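Nicking enzyme (Staphylococcus aureus, PDB 4HTE) probably nicks one DNA strand at the plasmid origin of transfer, as a MobA/MobL-family relaxase starting conjugation, with this chain forming its helical C-terminal part. Local coordinates at residues Y276-R281 against V339-S344; I252-Y257 against L329-Q334; I217-Y222 against T243-K248; I113-T118 against D134-K139. All coordinates share one frame; numbering follows the deposited sequence.

Contact 1. Residues Y276-R281 against V339-S344; sequences YSDEDR and VGDEIS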
loop_
_atom_site.group_PDB
_atom_site.type_symbol
_atom_site.label_atom_id
_atom_site.label_comp_id
_atom_site.label_asym_id
_atom_site.label_seq_id
_atom_site.Cartn_x
_atom_site.Cartn_y
_atom_site.Cartn_z
ATOM N N TYR A 276 14.934 8.260 -22.107
ATOM C CA TYR A 276 16.274 7.870 -22.539
ATOM C C TYR A 276 16.694 8.513 -23.854
ATOM O O TYR A 276 15.863 8.995 -24.624
ATOM C CB TYR A 276 16.361 6.349 -22.678
ATOM C CG TYR A 276 16.261 5.617 -21.364
ATOM C CD1 TYR A 276 17.259 5.739 -20.410
ATOM C CD2 TYR A 276 15.175 4.800 -21.077
ATOM C CE1 TYR A 276 17.179 5.077 -19.206
ATOM C CE2 TYR A 276 15.087 4.130 -19.871
ATOM C CZ TYR A 276 16.092 4.274 -18.939
ATOM O OH TYR A 276 16.016 3.611 -17.734
ATOM N N SER A 277 18.001 8.512 -24.095
ATOM C CA SER A 277 18.560 8.955 -25.362
ATOM C C SER A 277 18.389 7.847 -26.391
ATOM O O SER A 277 18.072 6.713 -26.038
ATOM C CB SER A 277 20.044 9.274 -25.194
ATOM O OG SER A 277 20.270 10.026 -24.014
ATOM N N ASP A 278 18.596 8.171 -27.662
ATOM C CA ASP A 278 18.520 7.162 -28.710
ATOM C C ASP A 278 19.645 6.149 -28.545
ATOM O O ASP A 278 19.451 4.951 -28.754
ATOM C CB ASP A 278 18.589 7.805 -30.098
ATOM C CG ASP A 278 17.223 8.204 -30.629
ATOM O OD1 ASP A 278 16.233 7.511 -30.313
ATOM O OD2 ASP A 278 17.144 9.208 -31.368
ATOM N N GLU A 279 20.822 6.635 -28.164
ATOM C CA GLU A 279 21.968 5.764 -27.938
ATOM C C GLU A 279 21.691 4.822 -26.775
ATOM O O GLU A 279 21.741 3.601 -26.927
ATOM C CB GLU A 279 23.224 6.593 -27.654
ATOM N N ASP A 280 21.392 5.397 -25.613
ATOM C CA ASP A 280 21.097 4.612 -24.420
ATOM C C ASP A 280 19.995 3.597 -24.697
ATOM O O ASP A 280 20.122 2.423 -24.352
ATOM C CB ASP A 280 20.671 5.525 -23.269
ATOM C CG ASP A 280 21.762 6.495 -22.862
ATOM O OD1 ASP A 280 22.954 6.140 -22.987
ATOM O OD2 ASP A 280 21.425 7.612 -22.416
ATOM N N ARG A 281 18.916 4.054 -25.323
ATOM C CA ARG A 281 17.775 3.190 -25.603
ATOM C C ARG A 281 18.223 1.942 -26.358
ATOM O O ARG A 281 17.797 0.831 -26.045
ATOM C CB ARG A 281 16.715 3.947 -26.407
ATOM C CG ARG A 281 15.356 3.268 -26.428
ATOM C CD ARG A 281 14.318 4.097 -27.168
ATOM N NE ARG A 281 14.181 5.437 -26.602
ATOM C CZ ARG A 281 14.421 6.580 -27.245
ATOM N NH1 ARG A 281 14.813 6.595 -28.511
ATOM N NH2 ARG A 281 14.264 7.731 -26.611
ATOM N N VAL A 339 8.635 7.709 -30.380
ATOM C CA VAL A 339 9.677 8.480 -31.056
ATOM C C VAL A 339 10.067 7.834 -32.387
ATOM O O VAL A 339 10.736 8.455 -33.215
ATOM C CB VAL A 339 10.929 8.651 -30.161
ATOM C CG1 VAL A 339 11.663 7.327 -29.984
ATOM C CG2 VAL A 339 11.862 9.712 -30.737
ATOM N N GLY A 340 9.641 6.590 -32.590
ATOM C CA GLY A 340 9.893 5.888 -33.835
ATOM C C GLY A 340 11.257 5.225 -33.906
ATOM O O GLY A 340 11.807 5.041 -34.991
ATOM N N ASP A 341 11.803 4.858 -32.750
ATOM C CA ASP A 341 13.090 4.175 -32.702
ATOM C C ASP A 341 12.921 2.736 -33.173
ATOM O O ASP A 341 12.816 1.814 -32.365
ATOM C CB ASP A 341 13.666 4.204 -31.284
ATOM C CG ASP A 341 15.088 3.679 -31.220
ATOM O OD1 ASP A 341 15.718 3.532 -32.288
ATOM O OD2 ASP A 341 15.580 3.423 -30.102
ATOM N N GLU A 342 12.886 2.555 -34.490
ATOM C CA GLU A 342 12.683 1.240 -35.086
ATOM C C GLU A 342 13.678 0.222 -34.540
ATOM O O GLU A 342 13.295 -0.883 -34.154
ATOM C CB GLU A 342 12.808 1.324 -36.609
ATOM N N ILE A 343 14.953 0.596 -34.509
ATOM C CA ILE A 343 16.004 -0.293 -34.023
ATOM C C ILE A 343 15.624 -0.909 -32.678
ATOM O O ILE A 343 15.491 -2.127 -32.559
ATOM C CB ILE A 343 17.344 0.454 -33.875
ATOM N N SER A 344 15.443 -0.062 -31.671
ATOM C CA SER A 344 15.078 -0.523 -30.335
ATOM C C SER A 344 13.727 -1.231 -30.338
ATOM O O SER A 344 13.601 -2.349 -29.845
ATOM C CB SER A 344 15.041 0.657 -29.362
ATOM O OG SER A 344 16.325 1.244 -29.230
#

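Contact 2. Residues I252-Y257 against L329-Q334; sequences IDFKTY and LKHLYQ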
loop_
_atom_site.group_PDB
_atom_site.type_symbol
_atom_site.label_atom_id
_atom_site.label_comp_id
_atom_site.label_asym_id
_atom_site.label_seq_id
_atom_site.Cartn_x
_atom_site.Cartn_y
_atom_site.Cartn_z
ATOM N N ILE A 252 0.089 5.661 -12.521
ATOM C CA ILE A 252 1.083 5.475 -11.477
ATOM C C ILE A 252 2.310 4.799 -12.070
ATOM O O ILE A 252 3.431 5.278 -11.913
ATOM C CB ILE A 252 0.544 4.616 -10.321
ATOM C CG1 ILE A 252 -0.638 5.312 -9.641
ATOM C CG2 ILE A 252 1.642 4.345 -9.306
ATOM C CD1 ILE A 252 -0.311 6.677 -9.073
ATOM N N ASP A 253 2.088 3.687 -12.761
ATOM C CA ASP A 253 3.170 2.978 -13.431
ATOM C C ASP A 253 3.908 3.924 -14.369
ATOM O O ASP A 253 5.139 3.952 -14.399
ATOM C CB ASP A 253 2.625 1.786 -14.216
ATOM C CG ASP A 253 2.183 0.649 -13.319
ATOM O OD1 ASP A 253 2.776 0.486 -12.231
ATOM O OD2 ASP A 253 1.251 -0.089 -13.706
ATOM N N PHE A 254 3.148 4.702 -15.132
ATOM C CA PHE A 254 3.728 5.659 -16.063
ATOM C C PHE A 254 4.531 6.722 -15.316
ATOM O O PHE A 254 5.543 7.212 -15.814
ATOM C CB PHE A 254 2.630 6.319 -16.900
ATOM C CG PHE A 254 3.153 7.231 -17.970
ATOM C CD1 PHE A 254 3.428 8.559 -17.689
ATOM C CD2 PHE A 254 3.370 6.762 -19.255
ATOM C CE1 PHE A 254 3.912 9.404 -18.669
ATOM C CE2 PHE A 254 3.853 7.602 -20.240
ATOM C CZ PHE A 254 4.123 8.923 -19.946
ATOM N N LYS A 255 4.077 7.070 -14.118
ATOM C CA LYS A 255 4.741 8.086 -13.314
ATOM C C LYS A 255 6.103 7.593 -12.841
ATOM O O LYS A 255 7.107 8.295 -12.965
ATOM C CB LYS A 255 3.880 8.447 -12.105
ATOM C CG LYS A 255 4.459 9.550 -11.234
ATOM C CD LYS A 255 4.019 9.402 -9.784
ATOM C CE LYS A 255 4.757 8.268 -9.077
ATOM N NZ LYS A 255 6.192 8.594 -8.828
ATOM N N THR A 256 6.126 6.379 -12.299
ATOM C CA THR A 256 7.341 5.815 -11.719
ATOM C C THR A 256 8.420 5.566 -12.768
ATOM O O THR A 256 9.582 5.341 -12.429
ATOM C CB THR A 256 7.059 4.491 -10.973
ATOM O OG1 THR A 256 6.602 3.496 -11.898
ATOM C CG2 THR A 256 6.021 4.694 -9.870
ATOM N N TYR A 257 8.039 5.602 -14.041
ATOM C CA TYR A 257 9.000 5.419 -15.120
ATOM C C TYR A 257 9.599 6.756 -15.551
ATOM O O TYR A 257 10.798 6.850 -15.809
ATOM C CB TYR A 257 8.340 4.722 -16.311
ATOM C CG TYR A 257 9.243 4.579 -17.517
ATOM C CD1 TYR A 257 9.179 5.484 -18.564
ATOM C CD2 TYR A 257 10.155 3.539 -17.606
ATOM C CE1 TYR A 257 9.998 5.362 -19.670
ATOM C CE2 TYR A 257 10.981 3.407 -18.708
ATOM C CZ TYR A 257 10.897 4.322 -19.736
ATOM O OH TYR A 257 11.713 4.197 -20.837
ATOM N N LEU A 329 10.436 -1.989 -18.868
ATOM C CA LEU A 329 10.477 -2.539 -20.218
ATOM C C LEU A 329 9.213 -2.176 -20.992
ATOM O O LEU A 329 9.276 -1.819 -22.168
ATOM C CB LEU A 329 10.635 -4.061 -20.179
ATOM C CG LEU A 329 11.454 -4.695 -21.312
ATOM C CD1 LEU A 329 11.085 -6.162 -21.481
ATOM C CD2 LEU A 329 11.293 -3.950 -22.635
ATOM N N LYS A 330 8.067 -2.270 -20.326
ATOM C CA LYS A 330 6.789 -1.955 -20.955
ATOM C C LYS A 330 6.790 -0.531 -21.493
ATOM O O LYS A 330 6.408 -0.289 -22.637
ATOM C CB LYS A 330 5.641 -2.131 -19.958
ATOM N N HIS A 331 7.226 0.411 -20.664
ATOM C CA HIS A 331 7.224 1.818 -21.044
ATOM C C HIS A 331 8.360 2.147 -22.001
ATOM O O HIS A 331 8.293 3.134 -22.732
ATOM C CB HIS A 331 7.296 2.703 -19.802
ATOM C CG HIS A 331 6.042 2.686 -18.988
ATOM N ND1 HIS A 331 4.945 3.459 -19.299
ATOM C CD2 HIS A 331 5.703 1.977 -17.887
ATOM C CE1 HIS A 331 3.985 3.233 -18.419
ATOM N NE2 HIS A 331 4.420 2.337 -17.551
ATOM N N LEU A 332 9.400 1.320 -22.001
ATOM C CA LEU A 332 10.489 1.487 -22.952
ATOM C C LEU A 332 9.948 1.275 -24.359
ATOM O O LEU A 332 10.205 2.069 -25.261
ATOM C CB LEU A 332 11.610 0.486 -22.681
ATOM C CG LEU A 332 13.036 1.041 -22.690
ATOM C CD1 LEU A 332 14.046 -0.097 -22.751
ATOM C CD2 LEU A 332 13.262 2.006 -23.841
ATOM N N TYR A 333 9.206 0.186 -24.536
ATOM C CA TYR A 333 8.532 -0.092 -25.799
ATOM C C TYR A 333 7.675 1.109 -26.177
ATOM O O TYR A 333 7.783 1.639 -27.282
ATOM C CB TYR A 333 7.667 -1.350 -25.662
ATOM C CG TYR A 333 7.261 -2.015 -26.969
ATOM C CD1 TYR A 333 7.190 -1.301 -28.161
ATOM C CD2 TYR A 333 6.943 -3.366 -27.002
ATOM C CE1 TYR A 333 6.816 -1.918 -29.344
ATOM C CE2 TYR A 333 6.570 -3.988 -28.178
ATOM C CZ TYR A 333 6.508 -3.260 -29.345
ATOM O OH TYR A 333 6.136 -3.873 -30.519
ATOM N N GLN A 334 6.833 1.546 -25.249
ATOM C CA GLN A 334 5.981 2.702 -25.472
ATOM C C GLN A 334 6.799 3.889 -25.965
ATOM O O GLN A 334 6.383 4.603 -26.875
ATOM C CB GLN A 334 5.269 3.075 -24.178
ATOM C CG GLN A 334 4.090 3.997 -24.363
ATOM C CD GLN A 334 3.489 4.412 -23.042
ATOM O OE1 GLN A 334 4.197 4.870 -22.148
ATOM N NE2 GLN A 334 2.182 4.235 -22.903
#

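Contact 3. Residues I217-Y222 against T243-K248; sequences ILEDYY and TDIKEK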
loop_
_atom_site.group_PDB
_atom_site.type_symbol
_atom_site.label_atom_id
_atom_site.label_comp_id
_atom_site.label_asym_id
_atom_site.label_seq_id
_atom_site.Cartn_x
_atom_site.Cartn_y
_atom_site.Cartn_z
ATOM N N ILE A 217 -8.928 0.895 -0.765
ATOM C CA ILE A 217 -7.818 1.622 -0.165
ATOM C C ILE A 217 -6.873 2.117 -1.253
ATOM O O ILE A 217 -6.556 3.304 -1.322
ATOM C CB ILE A 217 -7.027 0.735 0.813
ATOM C CG1 ILE A 217 -7.866 0.438 2.058
ATOM C CG2 ILE A 217 -5.722 1.411 1.201
ATOM C CD1 ILE A 217 -7.166 -0.431 3.077
ATOM N N LEU A 218 -6.431 1.193 -2.101
ATOM C CA LEU A 218 -5.519 1.511 -3.193
ATOM C C LEU A 218 -6.006 2.720 -3.981
ATOM O O LEU A 218 -5.259 3.674 -4.196
ATOM C CB LEU A 218 -5.386 0.311 -4.135
ATOM C CG LEU A 218 -4.217 0.379 -5.119
ATOM C CD1 LEU A 218 -2.912 0.080 -4.396
ATOM C CD2 LEU A 218 -4.424 -0.570 -6.288
ATOM N N GLU A 219 -7.264 2.668 -4.413
ATOM C CA GLU A 219 -7.854 3.745 -5.201
ATOM C C GLU A 219 -7.692 5.091 -4.500
ATOM O O GLU A 219 -7.331 6.084 -5.128
ATOM C CB GLU A 219 -9.334 3.460 -5.467
ATOM C CG GLU A 219 -10.053 4.570 -6.219
ATOM C CD GLU A 219 -10.921 4.046 -7.350
ATOM O OE1 GLU A 219 -11.465 2.928 -7.223
ATOM O OE2 GLU A 219 -11.056 4.753 -8.371
ATOM N N ASP A 220 -7.955 5.118 -3.198
ATOM C CA ASP A 220 -7.768 6.329 -2.409
ATOM C C ASP A 220 -6.287 6.693 -2.359
ATOM O O ASP A 220 -5.908 7.845 -2.569
ATOM C CB ASP A 220 -8.302 6.127 -0.988
ATOM C CG ASP A 220 -9.795 5.857 -0.956
ATOM O OD1 ASP A 220 -10.511 6.355 -1.850
ATOM O OD2 ASP A 220 -10.253 5.149 -0.034
ATOM N N TYR A 221 -5.458 5.692 -2.086
ATOM C CA TYR A 221 -4.014 5.872 -1.981
ATOM C C TYR A 221 -3.425 6.418 -3.277
ATOM O O TYR A 221 -2.447 7.164 -3.255
ATOM C CB TYR A 221 -3.363 4.537 -1.623
ATOM C CG TYR A 221 -1.850 4.527 -1.657
ATOM C CD1 TYR A 221 -1.108 5.191 -0.691
ATOM C CD2 TYR A 221 -1.167 3.828 -2.642
ATOM C CE1 TYR A 221 0.277 5.172 -0.718
ATOM C CE2 TYR A 221 0.212 3.801 -2.677
ATOM C CZ TYR A 221 0.930 4.473 -1.713
ATOM O OH TYR A 221 2.305 4.445 -1.752
ATOM N N TYR A 222 -4.018 6.041 -4.404
ATOM C CA TYR A 222 -3.602 6.581 -5.691
ATOM C C TYR A 222 -4.128 8.004 -5.830
ATOM O O TYR A 222 -3.368 8.934 -6.097
ATOM C CB TYR A 222 -4.122 5.716 -6.843
ATOM C CG TYR A 222 -3.355 4.425 -7.073
ATOM C CD1 TYR A 222 -2.328 4.031 -6.222
ATOM C CD2 TYR A 222 -3.652 3.608 -8.159
ATOM C CE1 TYR A 222 -1.630 2.851 -6.440
ATOM C CE2 TYR A 222 -2.959 2.431 -8.385
ATOM C CZ TYR A 222 -1.951 2.057 -7.522
ATOM O OH TYR A 222 -1.262 0.887 -7.752
ATOM N N THR A 243 -12.149 8.312 -15.498
ATOM C CA THR A 243 -11.264 7.157 -15.364
ATOM C C THR A 243 -11.674 6.201 -14.247
ATOM O O THR A 243 -12.216 6.614 -13.220
ATOM C CB THR A 243 -9.807 7.591 -15.114
ATOM O OG1 THR A 243 -9.693 8.203 -13.821
ATOM C CG2 THR A 243 -9.347 8.563 -16.187
ATOM N N ASP A 244 -11.404 4.917 -14.466
ATOM C CA ASP A 244 -11.628 3.891 -13.456
ATOM C C ASP A 244 -10.326 3.640 -12.696
ATOM O O ASP A 244 -9.411 4.459 -12.752
ATOM C CB ASP A 244 -12.140 2.603 -14.110
ATOM C CG ASP A 244 -11.165 2.029 -15.122
ATOM O OD1 ASP A 244 -10.879 0.815 -15.055
ATOM O OD2 ASP A 244 -10.695 2.789 -15.992
ATOM N N ILE A 245 -10.239 2.520 -11.984
ATOM C CA ILE A 245 -9.045 2.215 -11.196
ATOM C C ILE A 245 -7.891 1.700 -12.055
ATOM O O ILE A 245 -6.741 2.095 -11.862
ATOM C CB ILE A 245 -9.338 1.185 -10.084
ATOM C CG1 ILE A 245 -8.156 1.115 -9.115
ATOM C CG2 ILE A 245 -9.632 -0.192 -10.677
ATOM C CD1 ILE A 245 -8.351 0.146 -7.974
ATOM N N LYS A 246 -8.196 0.815 -12.998
ATOM C CA LYS A 246 -7.169 0.251 -13.866
ATOM C C LYS A 246 -6.427 1.367 -14.593
ATOM O O LYS A 246 -5.198 1.369 -14.655
ATOM C CB LYS A 246 -7.789 -0.714 -14.878
ATOM N N GLU A 247 -7.184 2.312 -15.139
ATOM C CA GLU A 247 -6.605 3.458 -15.829
ATOM C C GLU A 247 -5.704 4.259 -14.891
ATOM O O GLU A 247 -4.671 4.782 -15.308
ATOM C CB GLU A 247 -7.710 4.360 -16.381
ATOM N N LYS A 248 -6.106 4.354 -13.627
ATOM C CA LYS A 248 -5.326 5.080 -12.629
ATOM C C LYS A 248 -3.982 4.399 -12.371
ATOM O O LYS A 248 -2.958 5.067 -12.229
ATOM C CB LYS A 248 -6.114 5.217 -11.322
ATOM C CG LYS A 248 -7.272 6.199 -11.397
ATOM C CD LYS A 248 -8.049 6.264 -10.090
ATOM C CE LYS A 248 -9.253 7.185 -10.202
ATOM N NZ LYS A 248 -9.991 7.318 -8.916
#

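Contact 4. Residues I113-T118 against D134-K139; sequences IFITRT and DIVKEK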
loop_
_atom_site.group_PDB
_atom_site.type_symbol
_atom_site.label_atom_id
_atom_site.label_comp_id
_atom_site.label_asym_id
_atom_site.label_seq_id
_atom_site.Cartn_x
_atom_site.Cartn_y
_atom_site.Cartn_z
ATOM N N ILE A 113 -6.330 13.759 16.055
ATOM C CA ILE A 113 -5.330 13.069 16.859
ATOM C C ILE A 113 -3.994 13.004 16.131
ATOM O O ILE A 113 -2.951 13.325 16.700
ATOM C CB ILE A 113 -5.780 11.641 17.194
ATOM C CG1 ILE A 113 -6.954 11.676 18.172
ATOM C CG2 ILE A 113 -4.628 10.853 17.793
ATOM C CD1 ILE A 113 -7.752 10.397 18.205
ATOM N N PHE A 114 -4.031 12.583 14.870
ATOM C CA PHE A 114 -2.820 12.485 14.065
ATOM C C PHE A 114 -2.123 13.837 13.983
ATOM O O PHE A 114 -0.922 13.942 14.228
ATOM C CB PHE A 114 -3.150 11.982 12.658
ATOM C CG PHE A 114 -1.936 11.706 11.813
ATOM C CD1 PHE A 114 -1.221 10.529 11.966
ATOM C CD2 PHE A 114 -1.513 12.620 10.860
ATOM C CE1 PHE A 114 -0.105 10.269 11.191
ATOM C CE2 PHE A 114 -0.397 12.364 10.079
ATOM C CZ PHE A 114 0.306 11.187 10.247
ATOM N N ILE A 115 -2.886 14.871 13.643
ATOM C CA ILE A 115 -2.338 16.212 13.502
ATOM C C ILE A 115 -1.797 16.719 14.833
ATOM O O ILE A 115 -0.682 17.229 14.905
ATOM C CB ILE A 115 -3.401 17.196 12.983
ATOM C CG1 ILE A 115 -3.907 16.742 11.612
ATOM C CG2 ILE A 115 -2.828 18.603 12.911
ATOM C CD1 ILE A 115 -4.837 17.718 10.934
ATOM N N THR A 116 -2.599 16.572 15.880
ATOM C CA THR A 116 -2.211 17.001 17.216
ATOM C C THR A 116 -0.859 16.419 17.600
ATOM O O THR A 116 0.032 17.136 18.048
ATOM C CB THR A 116 -3.249 16.558 18.264
ATOM O OG1 THR A 116 -4.465 17.293 18.079
ATOM C CG2 THR A 116 -2.727 16.795 19.679
ATOM N N ARG A 117 -0.714 15.112 17.413
ATOM C CA ARG A 117 0.482 14.398 17.837
ATOM C C ARG A 117 1.706 14.757 17.004
ATOM O O ARG A 117 2.830 14.756 17.506
ATOM C CB ARG A 117 0.229 12.896 17.763
ATOM C CG ARG A 117 -0.819 12.411 18.747
ATOM C CD ARG A 117 -0.305 12.482 20.173
ATOM N NE ARG A 117 0.844 11.604 20.368
ATOM C CZ ARG A 117 1.528 11.497 21.501
ATOM N NH1 ARG A 117 1.196 12.219 22.563
ATOM N NH2 ARG A 117 2.555 10.662 21.570
ATOM N N THR A 118 1.488 15.061 15.731
ATOM C CA THR A 118 2.587 15.378 14.833
ATOM C C THR A 118 3.147 16.763 15.138
ATOM O O THR A 118 4.359 16.969 15.113
ATOM C CB THR A 118 2.142 15.321 13.361
ATOM O OG1 THR A 118 0.831 14.751 13.278
ATOM C CG2 THR A 118 3.108 14.474 12.542
ATOM N N ASP A 134 -2.212 19.921 4.617
ATOM C CA ASP A 134 -1.150 19.076 4.075
ATOM C C ASP A 134 -0.808 17.910 4.997
ATOM O O ASP A 134 -0.558 16.796 4.537
ATOM C CB ASP A 134 0.106 19.914 3.820
ATOM C CG ASP A 134 0.042 20.684 2.515
ATOM O OD1 ASP A 134 -0.430 20.114 1.507
ATOM O OD2 ASP A 134 0.467 21.859 2.500
ATOM N N ILE A 135 -0.795 18.166 6.300
ATOM C CA ILE A 135 -0.389 17.151 7.266
ATOM C C ILE A 135 -1.322 15.940 7.213
ATOM O O ILE A 135 -0.882 14.806 7.392
ATOM C CB ILE A 135 -0.333 17.729 8.699
ATOM C CG1 ILE A 135 0.517 16.841 9.612
ATOM C CG2 ILE A 135 -1.728 17.903 9.252
ATOM C CD1 ILE A 135 -0.242 15.713 10.283
ATOM N N VAL A 136 -2.606 16.176 6.955
ATOM C CA VAL A 136 -3.568 15.081 6.856
ATOM C C VAL A 136 -3.221 14.194 5.663
ATOM O O VAL A 136 -3.310 12.969 5.740
ATOM C CB VAL A 136 -5.020 15.597 6.723
ATOM C CG1 VAL A 136 -5.557 15.375 5.310
ATOM C CG2 VAL A 136 -5.918 14.918 7.747
ATOM N N LYS A 137 -2.821 14.826 4.565
ATOM C CA LYS A 137 -2.392 14.109 3.372
ATOM C C LYS A 137 -1.320 13.095 3.748
ATOM O O LYS A 137 -1.228 12.023 3.153
ATOM C CB LYS A 137 -1.845 15.098 2.340
ATOM C CG LYS A 137 -1.467 14.496 0.995
ATOM C CD LYS A 137 -0.704 15.508 0.148
ATOM C CE LYS A 137 -0.426 14.989 -1.249
ATOM N NZ LYS A 137 -1.659 14.959 -2.087
ATOM N N GLU A 138 -0.511 13.441 4.744
ATOM C CA GLU A 138 0.566 12.570 5.194
ATOM C C GLU A 138 0.008 11.293 5.815
ATOM O O GLU A 138 0.465 10.196 5.501
ATOM C CB GLU A 138 1.456 13.299 6.204
ATOM C CG GLU A 138 2.703 12.533 6.614
ATOM C CD GLU A 138 3.522 13.280 7.652
ATOM O OE1 GLU A 138 3.625 14.522 7.553
ATOM O OE2 GLU A 138 4.059 12.626 8.572
ATOM N N LYS A 139 -0.978 11.436 6.698
ATOM C CA LYS A 139 -1.582 10.275 7.350
ATOM C C LYS A 139 -2.279 9.398 6.321
ATOM O O LYS A 139 -2.150 8.175 6.341
ATOM C CB LYS A 139 -2.588 10.701 8.424
ATOM C CG LYS A 139 -4.048 10.520 8.014
ATOM C CD LYS A 139 -5.003 10.744 9.172
ATOM C CE LYS A 139 -4.972 9.577 10.142
ATOM N NZ LYS A 139 -6.345 9.147 10.533
#

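Contact 1. Residues Y276-R281 against V339-S344
Arg281 meets Asp341 and Ser344 along its aliphatic chain, and this is the tightly packed part of the contact. Its CG stands anti to the backbone N (chi1 -165°), which carries the chain across to the second segment. There Arg281 CG lies 3.6 Å from Ser344 OG, and Arg281 CD lies 3.3 Å from Asp341 OD2. Ser344 OG also donates to Asp341 OD2 in a hydrogen bond modelled too short for its length to be trusted.

Toward solvent the contact is looser and largely electrostatic. A bend at chi3 (-57°) turns the guanidinium back over the start of its own helix, with Ser277 O above one face and Val339 CG1 over a face, 3.6 Å from Arg281 NH1. Asp341 OD2 sits near the guanidinium edge in a long salt bridge, 3.6 Å from Arg281 NH1. NH1 also pairs with Asp278, in a bond modelled too short for its geometry to be relied on. The exposed Asp278 OD1 is 4.1 Å from Asp341 OD2, a like-charge approach that the arginine's positive charge probably offsets.

Gly340, with positive phi, is the first residue after helix 327-339 to leave helical geometry, and Asp341 both centres an inverse gamma turn and takes the N-cap position of helix 342-351. Arg281 rests on Leu332 and Ser336 and its NE forms a salt bridge with Glu335, so the first turn of helix 278-293 packs against helix 327-339 and the corner that follows it.

Contact 2. Residues I252-Y257 against L329-Q334
Tyr257 and His331 make the central contact, a CH-pi interaction in which His331 CB sits over the middle of the phenol ring, 3.5 Å from the Tyr257 ring centroid. Tyr257 CG, anti to the backbone N (chi1 176°), sends the ring alongside helix 327-339. The imidazole runs in the opposite sense, its plane only 23° from that of the phenol but slid so far along that the rings barely overlap.

The second aromatic contact is oblique: the Phe254 and His331 rings are steeply inclined, with Phe254 CD2 3.7 Å from His331 ND1. Phe254, Tyr257 and His331 thus form an aromatic cluster. Tyr257 OH adds a van der Waals contact, 3.6 Å from Leu332 CA.

Polar contacts trim its margin. His331 ND1 donates to Gln334 OE1 at 3.3 Å, approaching from above the amide plane, a bond that restrains the imidazole's rotation. The same oxygen meets the edge of the phenylalanine ring, Gln334 OE1 being 3.4 Å from Phe254 CE2. Tyr257 OH bonds weakly to Glu335.

A bound calcium ion lies about 6 Å from the Tyr257 side chain. Asp328, a calcium-binding residue seen in a structure of this protein, is also near, so the cluster lies beside the calcium-binding region. The axes of segments 252-257 and 329-334, on helices 245-269 and 327-339, approach to 10.2 Å at 83°; Ile252 packs on helix 198-227, while Leu329 and Tyr333 pack on helix 342-351.

Contact 3. Residues I217-Y222 against T243-K248
Lys248 and Glu219 cross at about a right angle and join in a salt bridge, Lys248 NZ donating to Glu219 OE2 at 2.8 Å. The two chains have different shapes. Lys248 is extended beyond CG and runs its methylenes toward the first helix, whereas Glu219 leaves its backbone with CG anti to N and then bends at chi2 (134°). The bond uses the anti lone pair of OE2, the one directed away from OE1. Asp223, one turn further along helix 198-227, forms a second salt bridge with Lys248 NZ, so the buried lysine is held between two acidic groups of one helix.

The pairing links helix 198-227 to the first turn of helix 245-269, with the short helix 233-242 making the connection. Asp244 is the N-cap of the later helix, its carboxylate accepting weakly from Lys246 N.

Ile245 packs obliquely beside the Glu219 carboxylate, with Ile245 CB 4.0 Å from Glu219 OE1. Its far end makes an apolar contact with Leu218, at 4.3 Å between Ile245 CD1 and Leu218 CD2. Both residues also pack on Leu159 of helix 159-179. Leu218 CG in turn lies above one face of the Tyr222 ring, offset toward its rim. That ring borders the base of the lysine chain, with Tyr222 CD2 4.3 Å from Lys248 CB.

Contact 4. Residues I113-T118 against D134-K139
Ile115 and Ile135 face each other where helices 109-122 and 130-152 cross, their CA atoms 6.6 Å apart. The axes of segments 113-118 and 134-139 approach to 9.7 Å at 108°, so the helices cross steeply here. Phe114 and Lys139 form the other close backbone pair.

Ile135 carries much of the packing because its branches part. Its CG1 is anti to the backbone N (chi1 -161°), leaving CG2 to meet Ile115, with Ile135 CG2 3.4 Å from Ile115 CG1. The other arm goes to Phe114, with Ile135 CD1 3.4 Å from Phe114 CE2, and packs against Thr118, with Ile135 CD1 3.9 Å from Thr118 CB. Ile135 is thus wedged among three residues spanning one turn of the opposing helix. This is apolar packing within the all-helical fold, between two consecutive helices joined by a short connection, with no hydrogen bond from one segment to the other.

Lys139 lies across a face of the Phe114 ring in a CH-pi contact through CB, although the modelled spacing is too tight to be exact. Its bent chain continues past Phe114 CB and delivers NZ to Glu143. Glu138 approaches the ring obliquely, OE2 being 4.4 Å from Phe114 CZ, while its carboxylate pairs with Lys142. Helix 109-122 also packs against helices 41-58 and 64-99, through Phe114 on Ile42 and Ile113 on Phe88.

How the contacts relate
From the N terminus, contact 4 closes first, a short loop joining helix 109-122 to helix 130-152. Contact 3 follows in series, returning the start of helix 245-269 to helix 198-227 after the short helix 233-242. Further along helix 245-269, contact 2 opens; contact 1 opens on helix 278-293 before contact 2 closes on helix 327-339, and closes last, at the start of helix 342-351. These two long loops therefore cross, and no contact nests inside another. Contacts 1 and 2 touch through Tyr276 on Tyr257 and Arg281 on Leu332. Ile252 on Tyr222 joins contacts 2 and 3, making helix 245-269 the bridge between the C-terminal helices and the preceding ones.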